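Local coordinates for protein putative glucoamylase (Bacteroides caccae ATCC 43185, PDB 4QT9) that is a putative glucoamylase with an alpha/alpha toroid fold and so probably hydrolyses glycosidic bonds in glucose-containing carbohydrates, at residues Ser44-Glu49 with Glu96-Phe101; Ser100-Ala105 with His114-Asp119; His203-Cys208 with Leu251-Thr256; Gly259-Ala264 with Asn290-Asn295. All coordinates share one frame; numbering follows the deposited sequence. Where two conformers were deposited one is given.

Interaction 1 of 4, residues Ser44-Glu49 with Glu96-Phe101; sequences SGLAPE and ERIVSF
Ser-44 CB sits over one face of the Phe-101 ring. This is a CH-pi contact, 3.7 Å from Ser-44 CB to the centroid of the Phe-101 ring and 19° off its normal. Leu-46 CD1 comes to the same ring obliquely, 3.5 Å from Phe-101 CD2. The contact packs the loop between helix 21-37 and strand 50-52 on helix 88-104 of the alpha/alpha toroid, and Ser-44 opens an ST turn in it. In that turn Leu-46 N donates to Ser-44 OG over 3.0 Å. Ser-44 OG also bonds Glu-41, so the hydroxyl is kept on the loop side while CB meets the ring. Phe-101 has CG anti to its N (chi1 174°), which carries the ring off the helix to the loop. The other methyl of Leu-46 goes to Ile-98. Gly-45 lies close to the helix, where a CB would crowd Arg-97 CD and Ile-98 CG1. The aliphatic part of Arg-97 runs beside it, and its NH1 bonds Asn-43 O. Val-65 of strand 64-66 also touches Ser-44, Leu-46 and Phe-101. No hydrogen bond joins the two segments, but Ile-98 CA makes a CA-H...O contact with Ser-44 O. Leu-46 CD2 packs tightly on Ile-98 CG2, 3.5 Å away.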
loop_
_atom_site.group_PDB
_atom_site.type_symbol
_atom_site.label_atom_id
_atom_site.label_comp_id
_atom_site.label_asym_id
_atom_site.label_seq_id
_atom_site.Cartn_x
_atom_site.Cartn_y
_atom_site.Cartn_z
ATOM N N SER A 44 9.794 11.408 14.050
ATOM C CA SER A 44 9.864 10.062 13.495
ATOM C C SER A 44 10.478 9.975 12.103
ATOM O O SER A 44 10.989 8.923 11.740
ATOM C CB SER A 44 8.460 9.471 13.436
ATOM O OG SER A 44 7.646 10.163 12.505
ATOM N N GLY A 45 10.321 11.029 11.301
ATOM C CA GLY A 45 10.736 11.013 9.899
ATOM C C GLY A 45 9.719 10.241 9.063
ATOM O O GLY A 45 9.878 10.077 7.840
ATOM N N LEU A 46 8.635 9.782 9.733
ATOM C CA LEU A 46 7.593 8.960 9.124
ATOM C C LEU A 46 6.416 9.757 8.596
ATOM O O LEU A 46 6.279 10.958 8.847
ATOM C CB LEU A 46 7.105 7.860 10.078
ATOM C CG LEU A 46 8.124 6.766 10.330
ATOM C CD1 LEU A 46 7.657 5.869 11.395
ATOM C CD2 LEU A 46 8.390 5.983 9.066
ATOM N N ALA A 47 5.614 9.063 7.793
ATOM C CA ALA A 47 4.473 9.556 7.074
ATOM C C ALA A 47 3.278 9.812 7.981
ATOM O O ALA A 47 2.779 8.876 8.620
ATOM C CB ALA A 47 4.082 8.540 5.995
ATOM N N PRO A 48 2.766 11.056 8.014
ATOM C CA PRO A 48 1.512 11.293 8.756
ATOM C C PRO A 48 0.356 10.640 7.998
ATOM O O PRO A 48 0.441 10.506 6.779
ATOM C CB PRO A 48 1.379 12.831 8.765
ATOM C CG PRO A 48 2.131 13.286 7.563
ATOM C CD PRO A 48 3.218 12.264 7.280
ATOM N N GLU A 49 -0.718 10.239 8.701
ATOM C CA GLU A 49 -1.895 9.640 8.077
ATOM C C GLU A 49 -2.376 10.553 6.917
ATOM O O GLU A 49 -2.611 10.076 5.806
ATOM C CB GLU A 49 -3.009 9.445 9.139
ATOM C CG GLU A 49 -4.340 8.929 8.593
ATOM C CD GLU A 49 -4.299 7.557 7.941
ATOM O OE1 GLU A 49 -3.769 6.605 8.561
ATOM O OE2 GLU A 49 -4.817 7.429 6.810
ATOM N N GLU A 96 17.896 6.245 9.306
ATOM C CA GLU A 96 18.360 6.090 10.696
ATOM C C GLU A 96 17.296 6.640 11.660
ATOM O O GLU A 96 16.938 5.967 12.627
ATOM C CB GLU A 96 19.724 6.780 10.893
ATOM C CG GLU A 96 20.040 7.214 12.320
ATOM C CD GLU A 96 20.316 6.129 13.337
ATOM O OE1 GLU A 96 21.113 5.215 13.033
ATOM O OE2 GLU A 96 19.790 6.232 14.468
ATOM N N ARG A 97 16.771 7.852 11.370
ATOM C CA ARG A 97 15.731 8.491 12.169
ATOM C C ARG A 97 14.491 7.564 12.224
ATOM O O ARG A 97 13.975 7.325 13.321
ATOM C CB ARG A 97 15.369 9.868 11.571
ATOM C CG ARG A 97 14.242 10.580 12.325
ATOM C CD ARG A 97 13.948 11.987 11.807
ATOM N NE ARG A 97 15.070 12.920 12.026
ATOM C CZ ARG A 97 15.370 13.502 13.184
ATOM N NH1 ARG A 97 14.648 13.244 14.276
ATOM N NH2 ARG A 97 16.416 14.321 13.270
ATOM N N ILE A 98 14.044 7.024 11.058
ATOM C CA ILE A 98 12.886 6.130 10.988
ATOM C C ILE A 98 13.121 4.842 11.830
ATOM O O ILE A 98 12.288 4.492 12.667
ATOM C CB ILE A 98 12.516 5.782 9.524
ATOM C CG1 ILE A 98 11.991 7.048 8.752
ATOM C CG2 ILE A 98 11.532 4.607 9.500
ATOM C CD1 ILE A 98 11.947 6.877 7.183
ATOM N N VAL A 99 14.252 4.163 11.621
ATOM C CA VAL A 99 14.596 2.949 12.370
ATOM C C VAL A 99 14.648 3.244 13.899
ATOM O O VAL A 99 14.133 2.444 14.676
ATOM C CB VAL A 99 15.910 2.314 11.851
ATOM C CG1 VAL A 99 16.311 1.110 12.697
ATOM C CG2 VAL A 99 15.778 1.907 10.377
ATOM N N SER A 100 15.218 4.390 14.318
ATOM C CA SER A 100 15.302 4.748 15.742
ATOM C C SER A 100 13.898 4.889 16.335
ATOM O O SER A 100 13.668 4.440 17.463
ATOM C CB SER A 100 16.099 6.036 15.952
ATOM O OG SER A 100 17.419 5.886 15.470
ATOM N N PHE A 101 12.966 5.518 15.585
ATOM C CA PHE A 101 11.566 5.648 16.016
ATOM C C PHE A 101 10.909 4.270 16.144
ATOM O O PHE A 101 10.260 4.010 17.152
ATOM C CB PHE A 101 10.741 6.543 15.060
ATOM C CG PHE A 101 9.263 6.576 15.396
ATOM C CD1 PHE A 101 8.761 7.479 16.332
ATOM C CD2 PHE A 101 8.370 5.694 14.788
ATOM C CE1 PHE A 101 7.396 7.510 16.636
ATOM C CE2 PHE A 101 7.001 5.746 15.077
ATOM C CZ PHE A 101 6.525 6.641 16.011
#

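Interaction 2 of 4, residues Ser100-Ala105 with His114-Asp119; sequences SFLEKA and HWWYGD
Phe-101 points an edge at the face of Trp-116 in a T-shaped stack. The Phe-101 ring and the six-membered ring of Trp-116 stand at 90°, with centroids 5.2 Å apart. The leading atom is Phe-101 CE2, 3.7 Å from Trp-116 CE3. Ala-105 lies over the same indole face, at its other end. Its CB is 3.7 Å from the centroid of the Trp-116 five-membered ring, a CH-pi contact. Leu-102 meets the far rim of the indole, with CD2 3.7 Å from Trp-116 CH2 and the two side chains nearly at right angles. Trp-116 CG stands anti to the carbonyl carbon (chi1 -45°), which lays the indole face against the helix. Phe-101 CE1 also lies 3.4 Å from Gly-118 O. Trp-116 NE1 bonds Asp-106 O, which limits how the indole can turn. Replacing Trp-116 by alanine is likely to open a gap facing Phe-101, Leu-102 and Ala-105 and leave Asp-106 O without this donor. The segment axes of helix 100-104 and strand 115-117 run at 103° to each other, 11.5 Å apart. Strand 115-117 is the middle of a three-stranded antiparallel sheet, between 64-66 and 123-124. Leu-102 also touches Leu-141 and Leu-145 of helix 135-152.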
loop_
_atom_site.group_PDB
_atom_site.type_symbol
_atom_site.label_atom_id
_atom_site.label_comp_id
_atom_site.label_asym_id
_atom_site.label_seq_id
_atom_site.Cartn_x
_atom_site.Cartn_y
_atom_site.Cartn_z
ATOM N N SER A 100 15.218 4.390 14.318
ATOM C CA SER A 100 15.302 4.748 15.742
ATOM C C SER A 100 13.898 4.889 16.335
ATOM O O SER A 100 13.668 4.440 17.463
ATOM C CB SER A 100 16.099 6.036 15.952
ATOM O OG SER A 100 17.419 5.886 15.470
ATOM N N PHE A 101 12.966 5.518 15.585
ATOM C CA PHE A 101 11.566 5.648 16.016
ATOM C C PHE A 101 10.909 4.270 16.144
ATOM O O PHE A 101 10.260 4.010 17.152
ATOM C CB PHE A 101 10.741 6.543 15.060
ATOM C CG PHE A 101 9.263 6.576 15.396
ATOM C CD1 PHE A 101 8.761 7.479 16.332
ATOM C CD2 PHE A 101 8.370 5.694 14.788
ATOM C CE1 PHE A 101 7.396 7.510 16.636
ATOM C CE2 PHE A 101 7.001 5.746 15.077
ATOM C CZ PHE A 101 6.525 6.641 16.011
ATOM N N LEU A 102 11.073 3.397 15.141
ATOM C CA LEU A 102 10.453 2.058 15.138
ATOM C C LEU A 102 10.996 1.146 16.252
ATOM O O LEU A 102 10.276 0.252 16.729
ATOM C CB LEU A 102 10.618 1.375 13.776
ATOM C CG LEU A 102 9.875 2.044 12.598
ATOM C CD1 LEU A 102 10.262 1.408 11.291
ATOM C CD2 LEU A 102 8.361 1.959 12.772
ATOM N N GLU A 103 12.259 1.381 16.680
ATOM C CA GLU A 103 12.880 0.595 17.744
ATOM C C GLU A 103 12.279 0.977 19.099
ATOM O O GLU A 103 12.279 0.157 20.016
ATOM C CB GLU A 103 14.408 0.804 17.770
ATOM C CG GLU A 103 15.156 0.243 16.567
ATOM C CD GLU A 103 16.638 0.576 16.503
ATOM O OE1 GLU A 103 17.035 1.667 16.979
ATOM O OE2 GLU A 103 17.400 -0.243 15.939
ATOM N N LYS A 104 11.721 2.201 19.196
ATOM C CA LYS A 104 11.160 2.772 20.423
ATOM C C LYS A 104 9.624 2.772 20.501
ATOM O O LYS A 104 9.089 2.650 21.605
ATOM C CB LYS A 104 11.671 4.223 20.592
ATOM C CG LYS A 104 13.134 4.264 21.071
ATOM C CD LYS A 104 13.903 5.538 20.676
ATOM C CE LYS A 104 13.811 6.658 21.690
ATOM N NZ LYS A 104 14.827 7.719 21.438
ATOM N N ALA A 105 8.921 2.915 19.354
ATOM C CA ALA A 105 7.459 3.031 19.285
ATOM C C ALA A 105 6.773 1.783 19.796
ATOM O O ALA A 105 7.373 0.720 19.765
ATOM C CB ALA A 105 7.026 3.320 17.866
ATOM N N HIS A 114 -1.928 0.463 13.935
ATOM C CA HIS A 114 -2.282 1.274 12.757
ATOM C C HIS A 114 -1.648 2.676 12.845
ATOM O O HIS A 114 -1.028 3.149 11.897
ATOM C CB HIS A 114 -3.802 1.432 12.641
ATOM C CG HIS A 114 -4.268 1.950 11.311
ATOM N ND1 HIS A 114 -5.287 1.335 10.639
ATOM C CD2 HIS A 114 -3.825 2.991 10.573
ATOM C CE1 HIS A 114 -5.438 2.004 9.509
ATOM N NE2 HIS A 114 -4.581 3.011 9.427
ATOM N N TRP A 115 -1.766 3.306 14.013
ATOM C CA TRP A 115 -1.268 4.664 14.260
ATOM C C TRP A 115 -0.459 4.819 15.532
ATOM O O TRP A 115 -0.745 4.164 16.527
ATOM C CB TRP A 115 -2.469 5.609 14.447
ATOM C CG TRP A 115 -3.308 5.930 13.249
ATOM C CD1 TRP A 115 -2.891 6.020 11.952
ATOM C CD2 TRP A 115 -4.654 6.427 13.275
ATOM N NE1 TRP A 115 -3.915 6.481 11.156
ATOM C CE2 TRP A 115 -5.009 6.751 11.944
ATOM C CE3 TRP A 115 -5.600 6.641 14.302
ATOM C CZ2 TRP A 115 -6.276 7.260 11.605
ATOM C CZ3 TRP A 115 -6.838 7.186 13.972
ATOM C CH2 TRP A 115 -7.169 7.481 12.639
ATOM N N TRP A 116 0.465 5.780 15.520
ATOM C CA TRP A 116 1.159 6.343 16.678
ATOM C C TRP A 116 1.113 7.847 16.609
ATOM O O TRP A 116 0.974 8.430 15.530
ATOM C CB TRP A 116 2.659 5.982 16.794
ATOM C CG TRP A 116 3.109 4.585 16.568
ATOM C CD1 TRP A 116 3.360 3.645 17.524
ATOM C CD2 TRP A 116 3.635 4.063 15.343
ATOM N NE1 TRP A 116 3.915 2.523 16.951
ATOM C CE2 TRP A 116 4.117 2.763 15.614
ATOM C CE3 TRP A 116 3.675 4.538 14.018
ATOM C CZ2 TRP A 116 4.680 1.958 14.624
ATOM C CZ3 TRP A 116 4.218 3.728 13.037
ATOM C CH2 TRP A 116 4.733 2.463 13.349
ATOM N N TYR A 117 1.376 8.476 17.736
ATOM C CA TYR A 117 1.677 9.894 17.823
ATOM C C TYR A 117 3.161 9.926 17.512
ATOM O O TYR A 117 3.927 9.231 18.186
ATOM C CB TYR A 117 1.332 10.449 19.213
ATOM C CG TYR A 117 -0.138 10.345 19.554
ATOM C CD1 TYR A 117 -1.051 11.287 19.085
ATOM C CD2 TYR A 117 -0.605 9.350 20.410
ATOM C CE1 TYR A 117 -2.404 11.213 19.418
ATOM C CE2 TYR A 117 -1.954 9.269 20.757
ATOM C CZ TYR A 117 -2.850 10.203 20.260
ATOM O OH TYR A 117 -4.181 10.131 20.616
ATOM N N GLY A 118 3.527 10.592 16.416
ATOM C CA GLY A 118 4.897 10.642 15.903
ATOM C C GLY A 118 5.949 11.229 16.825
ATOM O O GLY A 118 7.136 10.907 16.699
ATOM N N ASP A 119 5.523 12.063 17.776
ATOM C CA ASP A 119 6.432 12.705 18.722
ATOM C C ASP A 119 6.744 11.832 19.939
ATOM O O ASP A 119 7.787 12.054 20.555
ATOM C CB ASP A 119 5.898 14.079 19.185
ATOM C CG ASP A 119 4.421 14.161 19.557
ATOM O OD1 ASP A 119 3.785 13.097 19.738
ATOM O OD2 ASP A 119 3.903 15.293 19.670
#

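Interaction 3 of 4, residues His203-Cys208 with Leu251-Thr256; sequences HGYNEC and LRYQGT
Gly-204 O is gripped by the side chains of Arg-252 and Gln-254. Gln-254 NE2 gives a nearly straight bond of 2.9 Å to Gly-204 O, with an angle of 171° at the hydrogen. Arg-252 NH2 is nearer, 2.7 Å from Gly-204 O, but its bond is more bent. The two donors come from opposite faces of the carbonyl plane. Arg-252 NE adds a weak third bond. The chain of Arg-252 bends at chi3 (59°), which turns the guanidinium back to this oxygen, and NH2 also bonds Gln-234. A lysine in place of Gln-254 would probably lose the straight amide bond to Gly-204 O and set a second positive charge beside Arg-252.

The backbones pair as in a parallel bridge. Tyr-205 N donates to Arg-252 O over 2.8 Å, and Gln-254 N to Tyr-205 O over 3.0 Å. The peptide bond before Tyr-205 is cis. A type II beta turn starts at Tyr-253 and runs to Thr-256.

The edge of Tyr-205 meets the face of Tyr-253 in an offset edge-to-face pair, centroids 5.6 Å apart and planes at 70°. Leu-251 CD1 packs obliquely on the Tyr-205 ring, 3.6 Å from Tyr-205 CD1. The hydroxyl of Tyr-205 bonds Trp-263 O, and that of Tyr-253 bonds Glu-287. Asn-206 forms an Asx turn with Cys-208 N.

Helix 284-301 packs on this group: Met-288 touches Tyr-205 and Leu-251, and Leu-291 touches Tyr-253. Helix 225-232 meets 203-208 as well, with Gly-231 O bonded to His-203 ND1 and Trp-232 against Asn-206 and Cys-208.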
loop_
_atom_site.group_PDB
_atom_site.type_symbol
_atom_site.label_atom_id
_atom_site.label_comp_id
_atom_site.label_asym_id
_atom_site.label_seq_id
_atom_site.Cartn_x
_atom_site.Cartn_y
_atom_site.Cartn_z
ATOM N N HIS A 203 -9.517 -13.662 5.263
ATOM C CA HIS A 203 -9.747 -14.579 4.159
ATOM C C HIS A 203 -9.602 -13.806 2.848
ATOM O O HIS A 203 -10.017 -12.653 2.781
ATOM C CB HIS A 203 -11.143 -15.246 4.268
ATOM C CG HIS A 203 -11.397 -15.943 5.579
ATOM N ND1 HIS A 203 -10.617 -17.014 5.999
ATOM C CD2 HIS A 203 -12.346 -15.702 6.513
ATOM C CE1 HIS A 203 -11.123 -17.386 7.165
ATOM N NE2 HIS A 203 -12.170 -16.627 7.510
ATOM N N GLY A 204 -9.027 -14.424 1.816
ATOM C CA GLY A 204 -8.878 -13.722 0.539
ATOM C C GLY A 204 -10.114 -13.771 -0.343
ATOM O O GLY A 204 -11.032 -14.534 -0.053
ATOM N N TYR A 205 -10.161 -13.000 -1.448
ATOM C CA TYR A 205 -9.109 -12.068 -1.838
ATOM C C TYR A 205 -9.462 -10.666 -1.358
ATOM O O TYR A 205 -10.614 -10.244 -1.450
ATOM C CB TYR A 205 -8.872 -12.070 -3.388
ATOM C CG TYR A 205 -7.708 -11.179 -3.783
ATOM C CD1 TYR A 205 -6.398 -11.647 -3.740
ATOM C CD2 TYR A 205 -7.911 -9.845 -4.128
ATOM C CE1 TYR A 205 -5.320 -10.808 -4.022
ATOM C CE2 TYR A 205 -6.843 -8.996 -4.411
ATOM C CZ TYR A 205 -5.549 -9.477 -4.339
ATOM O OH TYR A 205 -4.502 -8.635 -4.637
ATOM N N ASN A 206 -8.454 -9.944 -0.881
ATOM C CA ASN A 206 -8.537 -8.535 -0.472
ATOM C C ASN A 206 -7.106 -7.987 -0.566
ATOM O O ASN A 206 -6.226 -8.670 -1.070
ATOM C CB ASN A 206 -9.250 -8.305 0.914
ATOM C CG ASN A 206 -8.592 -8.968 2.099
ATOM O OD1 ASN A 206 -7.398 -9.241 2.104
ATOM N ND2 ASN A 206 -9.353 -9.240 3.140
ATOM N N GLU A 207 -6.857 -6.791 -0.088
ATOM C CA GLU A 207 -5.540 -6.136 -0.172
ATOM C C GLU A 207 -4.420 -6.795 0.702
ATOM O O GLU A 207 -3.274 -6.332 0.635
ATOM C CB GLU A 207 -5.704 -4.666 0.244
ATOM C CG GLU A 207 -5.890 -4.461 1.738
ATOM C CD GLU A 207 -7.300 -4.499 2.292
ATOM O OE1 GLU A 207 -8.099 -5.341 1.832
ATOM O OE2 GLU A 207 -7.600 -3.706 3.214
ATOM N N CYS A 208 -4.745 -7.824 1.520
ATOM C CA CYS A 208 -3.841 -8.367 2.558
ATOM C C CYS A 208 -2.967 -9.569 2.168
ATOM O O CYS A 208 -2.388 -10.133 3.083
ATOM C CB CYS A 208 -4.643 -8.692 3.818
ATOM S SG CYS A 208 -5.752 -7.357 4.348
ATOM N N LEU A 251 -10.613 -14.691 -9.184
ATOM C CA LEU A 251 -10.727 -14.835 -7.738
ATOM C C LEU A 251 -12.053 -14.393 -7.154
ATOM O O LEU A 251 -12.769 -13.594 -7.762
ATOM C CB LEU A 251 -9.596 -14.017 -7.045
ATOM C CG LEU A 251 -8.166 -14.306 -7.501
ATOM C CD1 LEU A 251 -7.197 -13.383 -6.840
ATOM C CD2 LEU A 251 -7.774 -15.788 -7.245
ATOM N N ARG A 252 -12.331 -14.879 -5.922
ATOM C CA ARG A 252 -13.444 -14.462 -5.090
ATOM C C ARG A 252 -12.986 -13.208 -4.323
ATOM O O ARG A 252 -12.073 -13.300 -3.509
ATOM C CB ARG A 252 -13.847 -15.586 -4.110
ATOM C CG ARG A 252 -14.844 -15.098 -3.047
ATOM C CD ARG A 252 -14.882 -15.964 -1.803
ATOM N NE ARG A 252 -13.594 -16.064 -1.107
ATOM C CZ ARG A 252 -13.352 -16.943 -0.140
ATOM N NH1 ARG A 252 -14.304 -17.777 0.261
ATOM N NH2 ARG A 252 -12.156 -16.994 0.436
ATOM N N TYR A 253 -13.602 -12.050 -4.590
ATOM C CA TYR A 253 -13.297 -10.795 -3.898
ATOM C C TYR A 253 -14.200 -10.734 -2.665
ATOM O O TYR A 253 -15.389 -11.020 -2.751
ATOM C CB TYR A 253 -13.478 -9.588 -4.852
ATOM C CG TYR A 253 -12.419 -9.571 -5.936
ATOM C CD1 TYR A 253 -12.513 -10.410 -7.050
ATOM C CD2 TYR A 253 -11.294 -8.771 -5.823
ATOM C CE1 TYR A 253 -11.495 -10.472 -8.001
ATOM C CE2 TYR A 253 -10.271 -8.820 -6.768
ATOM C CZ TYR A 253 -10.372 -9.677 -7.853
ATOM O OH TYR A 253 -9.365 -9.698 -8.786
ATOM N N GLN A 254 -13.641 -10.406 -1.519
ATOM C CA GLN A 254 -14.391 -10.396 -0.266
ATOM C C GLN A 254 -15.534 -9.384 -0.244
ATOM O O GLN A 254 -15.284 -8.190 -0.234
ATOM C CB GLN A 254 -13.443 -10.145 0.919
ATOM C CG GLN A 254 -12.658 -11.392 1.282
ATOM C CD GLN A 254 -13.513 -12.461 1.895
ATOM O OE1 GLN A 254 -14.422 -12.179 2.671
ATOM N NE2 GLN A 254 -13.213 -13.721 1.609
ATOM N N GLY A 255 -16.769 -9.887 -0.223
ATOM C CA GLY A 255 -17.977 -9.062 -0.145
ATOM C C GLY A 255 -18.282 -8.162 -1.332
ATOM O O GLY A 255 -19.014 -7.181 -1.180
ATOM N N THR A 256 -17.746 -8.499 -2.530
ATOM C CA THR A 256 -17.906 -7.713 -3.751
ATOM C C THR A 256 -17.589 -8.541 -5.012
ATOM O O THR A 256 -16.943 -9.593 -4.915
ATOM C CB THR A 256 -17.033 -6.440 -3.674
ATOM O OG1 THR A 256 -17.228 -5.666 -4.856
ATOM C CG2 THR A 256 -15.542 -6.728 -3.459
#

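Interaction 4 of 4, residues Gly259-Ala264 with Asn290-Asn295; sequences GPLFWA and NLTLVN
Leu-261 lays its two methyls on residues 290-295 of helix 284-301. CD1 rests 3.7 Å from Thr-292 CA, and the two side chains cross at about a right angle. CD2 lies against Asn-295, 3.8 Å from Asn-295 CB. Alongside, Ala-264 CB meets Leu-291 CD2 at 4.0 Å. The other methyl of Leu-291, CD1, reaches the backbone of Gly-259, 4.0 Å from Gly-259 N. These are van der Waals contacts, with no direct hydrogen bond between the segments.

One water links them instead. It donates to Gly-259 O at 3.0 Å and to Leu-291 O at 3.1 Å. It accepts from Asn-295 ND2 at 2.9 Å. Asn-295 has CG anti to the backbone N (chi1 -157°), which brings its amide to the water.

The next shell holds these groups in place. Asn-295 OD1 accepts from Leu-316 N, which fixes the turn of the amide. Leu-261 is backbone-bonded to Leu-316 as well, so both sides of the contact meet at that residue. Thr-292 OG1 bonds Met-288 O one turn back and also Ser-347 OG. Residues 261-264 form a 3-10 turn, with Ala-264 N bonded to Leu-261 O. A side chain on Gly-259 would clash with Trp-263.

The contact seats a 3-10 turn from the loop between strands 247-251 and 276-277 on helix 284-301. Another side of this helix packs on strand 247-251, with Leu-293 and Val-294 against Ile-247.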
loop_
_atom_site.group_PDB
_atom_site.type_symbol
_atom_site.label_atom_id
_atom_site.label_comp_id
_atom_site.label_asym_id
_atom_site.label_seq_id
_atom_site.Cartn_x
_atom_site.Cartn_y
_atom_site.Cartn_z
ATOM N N GLY A 259 -13.308 -5.465 -6.164
ATOM C CA GLY A 259 -12.963 -4.509 -5.119
ATOM C C GLY A 259 -12.430 -3.168 -5.591
ATOM O O GLY A 259 -12.198 -2.952 -6.794
ATOM N N PRO A 260 -12.175 -2.266 -4.613
ATOM C CA PRO A 260 -11.534 -0.974 -4.940
ATOM C C PRO A 260 -10.144 -1.261 -5.515
ATOM O O PRO A 260 -9.512 -2.277 -5.153
ATOM C CB PRO A 260 -11.497 -0.241 -3.599
ATOM C CG PRO A 260 -11.559 -1.296 -2.584
ATOM C CD PRO A 260 -12.386 -2.403 -3.161
ATOM N N LEU A 261 -9.690 -0.408 -6.445
ATOM C CA LEU A 261 -8.458 -0.671 -7.180
ATOM C C LEU A 261 -7.191 -0.825 -6.295
ATOM O O LEU A 261 -6.293 -1.555 -6.716
ATOM C CB LEU A 261 -8.243 0.361 -8.306
ATOM C CG LEU A 261 -7.423 -0.125 -9.524
ATOM C CD1 LEU A 261 -7.634 -1.592 -9.823
ATOM C CD2 LEU A 261 -7.692 0.719 -10.738
ATOM N N PHE A 262 -7.154 -0.277 -5.053
ATOM C CA PHE A 262 -5.950 -0.429 -4.207
ATOM C C PHE A 262 -5.658 -1.910 -3.861
ATOM O O PHE A 262 -4.514 -2.246 -3.560
ATOM C CB PHE A 262 -5.999 0.436 -2.937
ATOM C CG PHE A 262 -6.816 -0.081 -1.779
ATOM C CD1 PHE A 262 -8.171 0.222 -1.669
ATOM C CD2 PHE A 262 -6.228 -0.861 -0.783
ATOM C CE1 PHE A 262 -8.908 -0.224 -0.565
ATOM C CE2 PHE A 262 -6.964 -1.294 0.317
ATOM C CZ PHE A 262 -8.295 -0.989 0.413
ATOM N N TRP A 263 -6.674 -2.795 -3.961
ATOM C CA TRP A 263 -6.524 -4.239 -3.694
ATOM C C TRP A 263 -5.582 -4.907 -4.703
ATOM O O TRP A 263 -5.043 -5.954 -4.412
ATOM C CB TRP A 263 -7.873 -4.939 -3.744
ATOM C CG TRP A 263 -8.777 -4.720 -2.566
ATOM C CD1 TRP A 263 -8.736 -3.693 -1.668
ATOM C CD2 TRP A 263 -9.947 -5.481 -2.255
ATOM N NE1 TRP A 263 -9.796 -3.781 -0.803
ATOM C CE2 TRP A 263 -10.533 -4.898 -1.112
ATOM C CE3 TRP A 263 -10.534 -6.632 -2.807
ATOM C CZ2 TRP A 263 -11.679 -5.430 -0.505
ATOM C CZ3 TRP A 263 -11.691 -7.130 -2.234
ATOM C CH2 TRP A 263 -12.263 -6.520 -1.107
ATOM N N ALA A 264 -5.389 -4.287 -5.886
ATOM C CA ALA A 264 -4.499 -4.751 -6.951
ATOM C C ALA A 264 -3.088 -4.149 -6.824
ATOM O O ALA A 264 -2.203 -4.500 -7.606
ATOM C CB ALA A 264 -5.103 -4.370 -8.305
ATOM N N ASN A 290 -6.817 -7.195 -15.084
ATOM C CA ASN A 290 -8.256 -7.301 -15.346
ATOM C C ASN A 290 -9.066 -6.515 -14.342
ATOM O O ASN A 290 -10.055 -5.911 -14.731
ATOM C CB ASN A 290 -8.712 -8.752 -15.386
ATOM C CG ASN A 290 -8.455 -9.348 -16.726
ATOM O OD1 ASN A 290 -7.851 -8.709 -17.601
ATOM N ND2 ASN A 290 -8.917 -10.567 -16.923
ATOM N N LEU A 291 -8.635 -6.490 -13.075
ATOM C CA LEU A 291 -9.322 -5.713 -12.043
ATOM C C LEU A 291 -9.203 -4.200 -12.368
ATOM O O LEU A 291 -10.157 -3.451 -12.148
ATOM C CB LEU A 291 -8.801 -6.050 -10.634
ATOM C CG LEU A 291 -9.550 -5.419 -9.473
ATOM C CD1 LEU A 291 -11.016 -5.893 -9.406
ATOM C CD2 LEU A 291 -8.839 -5.686 -8.160
ATOM N N THR A 292 -8.066 -3.787 -12.956
ATOM C CA THR A 292 -7.834 -2.415 -13.416
ATOM C C THR A 292 -8.778 -2.142 -14.577
ATOM O O THR A 292 -9.432 -1.087 -14.621
ATOM C CB THR A 292 -6.340 -2.184 -13.815
ATOM O OG1 THR A 292 -5.492 -2.488 -12.719
ATOM C CG2 THR A 292 -6.061 -0.760 -14.246
ATOM N N LEU A 293 -8.873 -3.117 -15.510
ATOM C CA LEU A 293 -9.691 -2.933 -16.698
ATOM C C LEU A 293 -11.178 -2.866 -16.363
ATOM O O LEU A 293 -11.888 -2.069 -16.984
ATOM C CB LEU A 293 -9.385 -3.962 -17.764
ATOM C CG LEU A 293 -7.987 -3.827 -18.372
ATOM C CD1 LEU A 293 -7.674 -5.011 -19.263
ATOM C CD2 LEU A 293 -7.828 -2.530 -19.126
ATOM N N VAL A 294 -11.619 -3.617 -15.328
ATOM C CA VAL A 294 -12.997 -3.583 -14.823
ATOM C C VAL A 294 -13.301 -2.165 -14.289
ATOM O O VAL A 294 -14.345 -1.604 -14.595
ATOM C CB VAL A 294 -13.241 -4.666 -13.734
ATOM C CG1 VAL A 294 -14.469 -4.343 -12.880
ATOM C CG2 VAL A 294 -13.369 -6.050 -14.359
ATOM N N ASN A 295 -12.371 -1.607 -13.510
ATOM C CA ASN A 295 -12.473 -0.280 -12.901
ATOM C C ASN A 295 -12.662 0.789 -13.965
ATOM O O ASN A 295 -13.580 1.595 -13.866
ATOM C CB ASN A 295 -11.203 0.003 -12.070
ATOM C CG ASN A 295 -11.430 1.029 -11.004
ATOM O OD1 ASN A 295 -11.477 2.232 -11.279
ATOM N ND2 ASN A 295 -11.691 0.563 -9.787
HETATM O O HOH W 1 -11.329 -2.259 -9.589
#

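Overall arrangement
The four contacts form two pairs, and members of different pairs lie 30 to 32 Å apart between centres. Interactions 1 and 2, with centres 7 Å apart, share Phe-101 and helix 88-104. They also meet where Glu-49 OE1 lies 2.6 Å from Trp-115 NE1, a probable hydrogen bond. Interactions 3 and 4 have centres 12 Å apart and fall in the glucoamylase family region. The hydrogen bond between Tyr-205 OH and Trp-263 O, 2.7 Å long, joins them, and Glu-207 packs on Phe-262 and Trp-263. An acetate about 4 Å from the Asn-206 side chain, probably from the crystallisation liquor, may mark a pocket beside interaction 3.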